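Local structure of putative restriction endonuclease domain-containing protein (Anabaena variabilis, 3OT2) at residues Ile10-Pro23 with Tyr27-Gln39. The protein is of unknown function but is probably a nuclease of the PD-(D/E)XK type, related to restriction endonucleases. Numbering follows the deposited sequence.
Sequences ITLDEFLKLPETEP and YIEGKIIQKPMPQ. With BU1 (1,4-butanediol), chain E; EDO (1,2-ethanediol), chain I.
Tyr27 lies with its ring between Leu12 and Gly30, where the short N-terminal helix 12-15 packs on the beta hairpin of strands 25-28 and 31-34, closed by a type I' turn, in a putative PD-(D/E)XK nuclease. Leu12 CA sits 4.1 Å from the centroid of the Tyr27 ring, a CH-pi contact over one face, while Gly30 N lies above the opposite face. At the far end of the ring, Tyr27 OH donates to Ile10 O (2.7 Å), tilted 23° from the carbonyl plane. Tyr27 CB lies over the face of the Phe15 ring, a second CH-pi contact, 3.5 Å from its centroid; a chi1 of 180° carries the Tyr27 ring on from there to Leu12 and Ile10. Ile32 CD1 fills in at the Phe15 ring edge and also meets Ile10 CG2. A phenylalanine in place of Tyr27 would probably cost Ile10 O the hydroxyl that donates to it, weakening the tie between the start of the helix and the hairpin. Further along, cis-Pro23 rests its ring on the Lys35 and Pro36 carbonyls and on the selenium of Met37, modelled as selenomethionine, SE lying 3.6 Å from Pro23 CD. Pro23 O takes two donors: Thr21 OG1 at 2.7 Å and, in the carbonyl plane on a lone pair, Gln34 NE2 at 3.0 Å. Behind these residues, a capping box of Thr11 and Glu14 starts the helix, Ser77 of strand 76-78 touches Leu12 and Phe15, and Lys35 NZ turns away to salt bridges with Glu68 and Asp81. A bound butanediol reaches Phe15, its C4 3.5 Å from Phe15 CZ.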
# COMPACT_ATOMS: atom_id res chain seq x y z
N ILE A 10 -19.61 13.06 14.13
CA ILE A 10 -20.12 11.93 14.92
C ILE A 10 -18.97 11.26 15.70
O ILE A 10 -17.84 11.18 15.21
CB ILE A 10 -20.87 10.92 13.99
CG1 ILE A 10 -21.60 9.83 14.77
CG2 ILE A 10 -19.97 10.34 12.87
CD1 ILE A 10 -22.93 9.45 14.19
N THR A 11 -19.26 10.79 16.93
CA THR A 11 -18.30 10.08 17.78
C THR A 11 -18.45 8.59 17.56
O THR A 11 -19.45 8.16 16.97
CB THR A 11 -18.48 10.42 19.28
OG1 THR A 11 -19.73 9.91 19.75
CG2 THR A 11 -18.34 11.90 19.58
N LEU A 12 -17.49 7.79 18.05
CA LEU A 12 -17.55 6.33 17.94
C LEU A 12 -18.75 5.79 18.74
O LEU A 12 -19.51 4.99 18.20
CB LEU A 12 -16.22 5.69 18.39
CG LEU A 12 -16.18 4.16 18.46
CD1 LEU A 12 -16.41 3.51 17.10
CD2 LEU A 12 -14.89 3.67 19.05
N ASP A 13 -18.96 6.27 19.99
CA ASP A 13 -20.07 5.86 20.86
C ASP A 13 -21.43 6.10 20.19
O ASP A 13 -22.29 5.22 20.23
CB ASP A 13 -20.01 6.58 22.22
CG ASP A 13 -18.85 6.17 23.12
OD1 ASP A 13 -18.40 4.98 23.01
OD2 ASP A 13 -18.41 7.00 23.94
N GLU A 14 -21.58 7.26 19.51
CA GLU A 14 -22.78 7.62 18.75
C GLU A 14 -22.92 6.70 17.53
O GLU A 14 -24.01 6.19 17.29
CB GLU A 14 -22.72 9.10 18.31
CG GLU A 14 -23.03 10.10 19.41
CD GLU A 14 -22.59 11.53 19.16
OE1 GLU A 14 -22.34 11.89 17.98
OE2 GLU A 14 -22.51 12.30 20.14
N PHE A 15 -21.82 6.46 16.79
CA PHE A 15 -21.80 5.59 15.61
C PHE A 15 -22.30 4.17 15.94
O PHE A 15 -23.04 3.59 15.16
CB PHE A 15 -20.39 5.52 14.97
CG PHE A 15 -20.22 4.41 13.95
CD1 PHE A 15 -20.64 4.59 12.64
CD2 PHE A 15 -19.69 3.17 14.31
CE1 PHE A 15 -20.53 3.55 11.70
CE2 PHE A 15 -19.60 2.13 13.38
CZ PHE A 15 -20.01 2.33 12.08
N LEU A 16 -21.84 3.61 17.07
CA LEU A 16 -22.16 2.25 17.49
C LEU A 16 -23.64 2.08 17.89
O LEU A 16 -24.11 0.95 17.94
CB LEU A 16 -21.23 1.80 18.62
CG LEU A 16 -19.75 1.59 18.24
CD1 LEU A 16 -18.88 1.50 19.46
CD2 LEU A 16 -19.55 0.36 17.34
N LYS A 17 -24.37 3.18 18.11
CA LYS A 17 -25.80 3.11 18.43
C LYS A 17 -26.62 3.03 17.13
O LYS A 17 -27.80 2.66 17.18
CB LYS A 17 -26.24 4.32 19.28
CG LYS A 17 -25.63 4.37 20.68
CD LYS A 17 -25.87 5.73 21.33
CE LYS A 17 -24.98 5.98 22.51
NZ LYS A 17 -25.08 7.39 22.97
N LEU A 18 -26.01 3.39 15.98
CA LEU A 18 -26.67 3.41 14.67
C LEU A 18 -26.98 1.99 14.14
O LEU A 18 -26.31 1.02 14.56
CB LEU A 18 -25.81 4.18 13.64
CG LEU A 18 -25.42 5.63 13.98
CD1 LEU A 18 -24.46 6.17 12.95
CD2 LEU A 18 -26.64 6.54 14.09
N PRO A 19 -27.97 1.82 13.23
CA PRO A 19 -28.29 0.47 12.74
C PRO A 19 -27.27 -0.06 11.73
O PRO A 19 -26.61 0.74 11.07
CB PRO A 19 -29.67 0.65 12.09
CG PRO A 19 -29.70 2.07 11.66
CD PRO A 19 -28.89 2.84 12.65
N GLU A 20 -27.16 -1.42 11.59
CA GLU A 20 -26.26 -2.04 10.62
C GLU A 20 -26.78 -1.79 9.18
O GLU A 20 -27.98 -1.57 8.99
CB GLU A 20 -26.05 -3.54 10.90
CG GLU A 20 -25.08 -3.85 12.04
CD GLU A 20 -23.59 -4.01 11.77
OE1 GLU A 20 -23.17 -3.97 10.60
OE2 GLU A 20 -22.84 -4.20 12.76
N THR A 21 -25.86 -1.71 8.20
CA THR A 21 -26.17 -1.46 6.78
C THR A 21 -25.66 -2.62 5.92
O THR A 21 -24.86 -3.43 6.40
CB THR A 21 -25.57 -0.11 6.31
OG1 THR A 21 -24.14 -0.15 6.40
CG2 THR A 21 -26.10 1.08 7.09
N GLU A 22 -26.13 -2.72 4.66
CA GLU A 22 -25.65 -3.73 3.71
C GLU A 22 -25.25 -3.03 2.41
O GLU A 22 -26.14 -2.53 1.71
CB GLU A 22 -26.67 -4.85 3.44
CG GLU A 22 -26.05 -6.25 3.46
CD GLU A 22 -25.02 -6.59 2.39
OE1 GLU A 22 -25.37 -6.49 1.18
OE2 GLU A 22 -23.90 -6.99 2.75
N PRO A 23 -23.93 -2.92 2.11
CA PRO A 23 -22.77 -3.44 2.86
C PRO A 23 -22.55 -2.71 4.19
O PRO A 23 -23.07 -1.61 4.38
CB PRO A 23 -21.59 -3.22 1.89
CG PRO A 23 -22.22 -2.96 0.56
CD PRO A 23 -23.48 -2.24 0.89
N TYR A 27 -16.33 3.02 10.72
CA TYR A 27 -16.08 4.32 11.35
C TYR A 27 -14.56 4.47 11.41
O TYR A 27 -13.89 3.79 12.20
CB TYR A 27 -16.76 4.43 12.72
CG TYR A 27 -16.52 5.75 13.41
CD1 TYR A 27 -17.36 6.84 13.19
CD2 TYR A 27 -15.49 5.90 14.33
CE1 TYR A 27 -17.16 8.06 13.84
CE2 TYR A 27 -15.28 7.10 14.99
CZ TYR A 27 -16.12 8.18 14.75
OH TYR A 27 -15.89 9.37 15.39
N ILE A 28 -14.01 5.28 10.48
CA ILE A 28 -12.56 5.46 10.30
C ILE A 28 -12.22 6.92 10.36
O ILE A 28 -12.74 7.69 9.55
CB ILE A 28 -12.08 4.83 8.96
CG1 ILE A 28 -12.58 3.38 8.78
CG2 ILE A 28 -10.55 4.92 8.85
CD1 ILE A 28 -12.69 2.93 7.36
N GLU A 29 -11.34 7.30 11.30
CA GLU A 29 -10.86 8.68 11.47
C GLU A 29 -12.03 9.68 11.59
O GLU A 29 -11.99 10.77 11.01
CB GLU A 29 -9.90 9.07 10.32
CG GLU A 29 -8.68 8.16 10.24
CD GLU A 29 -7.72 8.41 9.09
OE1 GLU A 29 -8.18 8.85 8.01
OE2 GLU A 29 -6.52 8.09 9.25
N GLY A 30 -13.08 9.27 12.30
CA GLY A 30 -14.27 10.09 12.53
C GLY A 30 -15.28 10.13 11.40
O GLY A 30 -16.29 10.81 11.52
N LYS A 31 -15.02 9.40 10.29
CA LYS A 31 -15.88 9.37 9.11
C LYS A 31 -16.59 8.02 8.97
O LYS A 31 -16.02 6.98 9.31
CB LYS A 31 -15.07 9.63 7.82
CG LYS A 31 -14.26 10.93 7.82
CD LYS A 31 -13.21 10.93 6.70
CE LYS A 31 -12.20 12.04 6.82
NZ LYS A 31 -11.16 11.76 7.85
N ILE A 32 -17.82 8.05 8.46
CA ILE A 32 -18.59 6.84 8.21
C ILE A 32 -18.41 6.48 6.74
O ILE A 32 -18.73 7.30 5.86
CB ILE A 32 -20.08 6.98 8.62
CG1 ILE A 32 -20.22 7.33 10.12
CG2 ILE A 32 -20.84 5.69 8.28
CD1 ILE A 32 -21.65 7.74 10.59
N ILE A 33 -17.82 5.31 6.47
CA ILE A 33 -17.57 4.84 5.11
C ILE A 33 -18.19 3.46 4.96
O ILE A 33 -17.85 2.53 5.71
CB ILE A 33 -16.06 4.83 4.70
CG1 ILE A 33 -15.38 6.20 4.96
CG2 ILE A 33 -15.89 4.39 3.22
CD1 ILE A 33 -13.89 6.13 5.18
N GLN A 34 -19.09 3.33 3.99
CA GLN A 34 -19.74 2.06 3.70
C GLN A 34 -18.81 1.19 2.88
O GLN A 34 -18.13 1.70 1.98
CB GLN A 34 -21.04 2.32 2.97
CG GLN A 34 -22.00 1.14 3.01
CD GLN A 34 -23.36 1.45 2.45
OE1 GLN A 34 -23.62 2.51 1.86
NE2 GLN A 34 -24.28 0.52 2.64
N LYS A 35 -18.76 -0.12 3.19
CA LYS A 35 -17.91 -1.09 2.49
C LYS A 35 -18.39 -1.27 1.03
O LYS A 35 -19.54 -0.94 0.75
CB LYS A 35 -17.93 -2.45 3.23
CG LYS A 35 -16.99 -2.52 4.42
CD LYS A 35 -16.94 -3.94 5.00
CE LYS A 35 -16.22 -4.92 4.09
NZ LYS A 35 -15.90 -6.19 4.79
N PRO A 36 -17.56 -1.80 0.09
CA PRO A 36 -18.06 -1.96 -1.29
C PRO A 36 -19.10 -3.07 -1.40
O PRO A 36 -19.21 -3.94 -0.53
CB PRO A 36 -16.79 -2.29 -2.10
CG PRO A 36 -15.81 -2.72 -1.16
CD PRO A 36 -16.15 -2.22 0.20
N MSE A 37 -19.89 -3.02 -2.47
CA MSE A 37 -20.92 -4.01 -2.75
C MSE A 37 -20.25 -5.36 -3.04
O MSE A 37 -19.15 -5.38 -3.62
CB MSE A 37 -21.78 -3.54 -3.94
CG MSE A 37 -22.64 -2.33 -3.62
SE MSE A 37 -24.18 -2.85 -2.54
CE MSE A 37 -25.14 -3.86 -3.88
N PRO A 38 -20.83 -6.51 -2.60
CA PRO A 38 -20.24 -7.81 -2.94
C PRO A 38 -20.10 -8.01 -4.46
O PRO A 38 -20.93 -7.54 -5.22
CB PRO A 38 -21.23 -8.82 -2.34
CG PRO A 38 -21.95 -8.05 -1.27
CD PRO A 38 -22.11 -6.68 -1.88
N GLN A 39 -19.02 -8.65 -4.88
CA GLN A 39 -18.70 -8.92 -6.27
C GLN A 39 -18.30 -10.39 -6.34
O GLN A 39 -17.82 -10.92 -5.35
CB GLN A 39 -17.55 -7.96 -6.72
CG GLN A 39 -16.98 -8.18 -8.13
CD GLN A 39 -15.46 -8.38 -8.18
OE1 GLN A 39 -14.81 -8.73 -7.18
NE2 GLN A 39 -14.88 -8.16 -9.37
C1 BU1 E . -23.00 -1.26 15.02
C2 BU1 E . -22.76 0.01 14.21
C3 BU1 E . -23.44 -0.21 12.86
C4 BU1 E . -23.28 1.01 11.98
O5 BU1 E . -22.59 -1.03 16.36
O6 BU1 E . -23.86 0.66 10.71
C1 EDO I . -21.68 -7.30 11.23
O1 EDO I . -21.59 -6.84 12.58
C2 EDO I . -20.81 -6.41 10.37
O2 EDO I . -20.94 -6.85 9.02
O HOH W 1 -15.80 13.15 13.87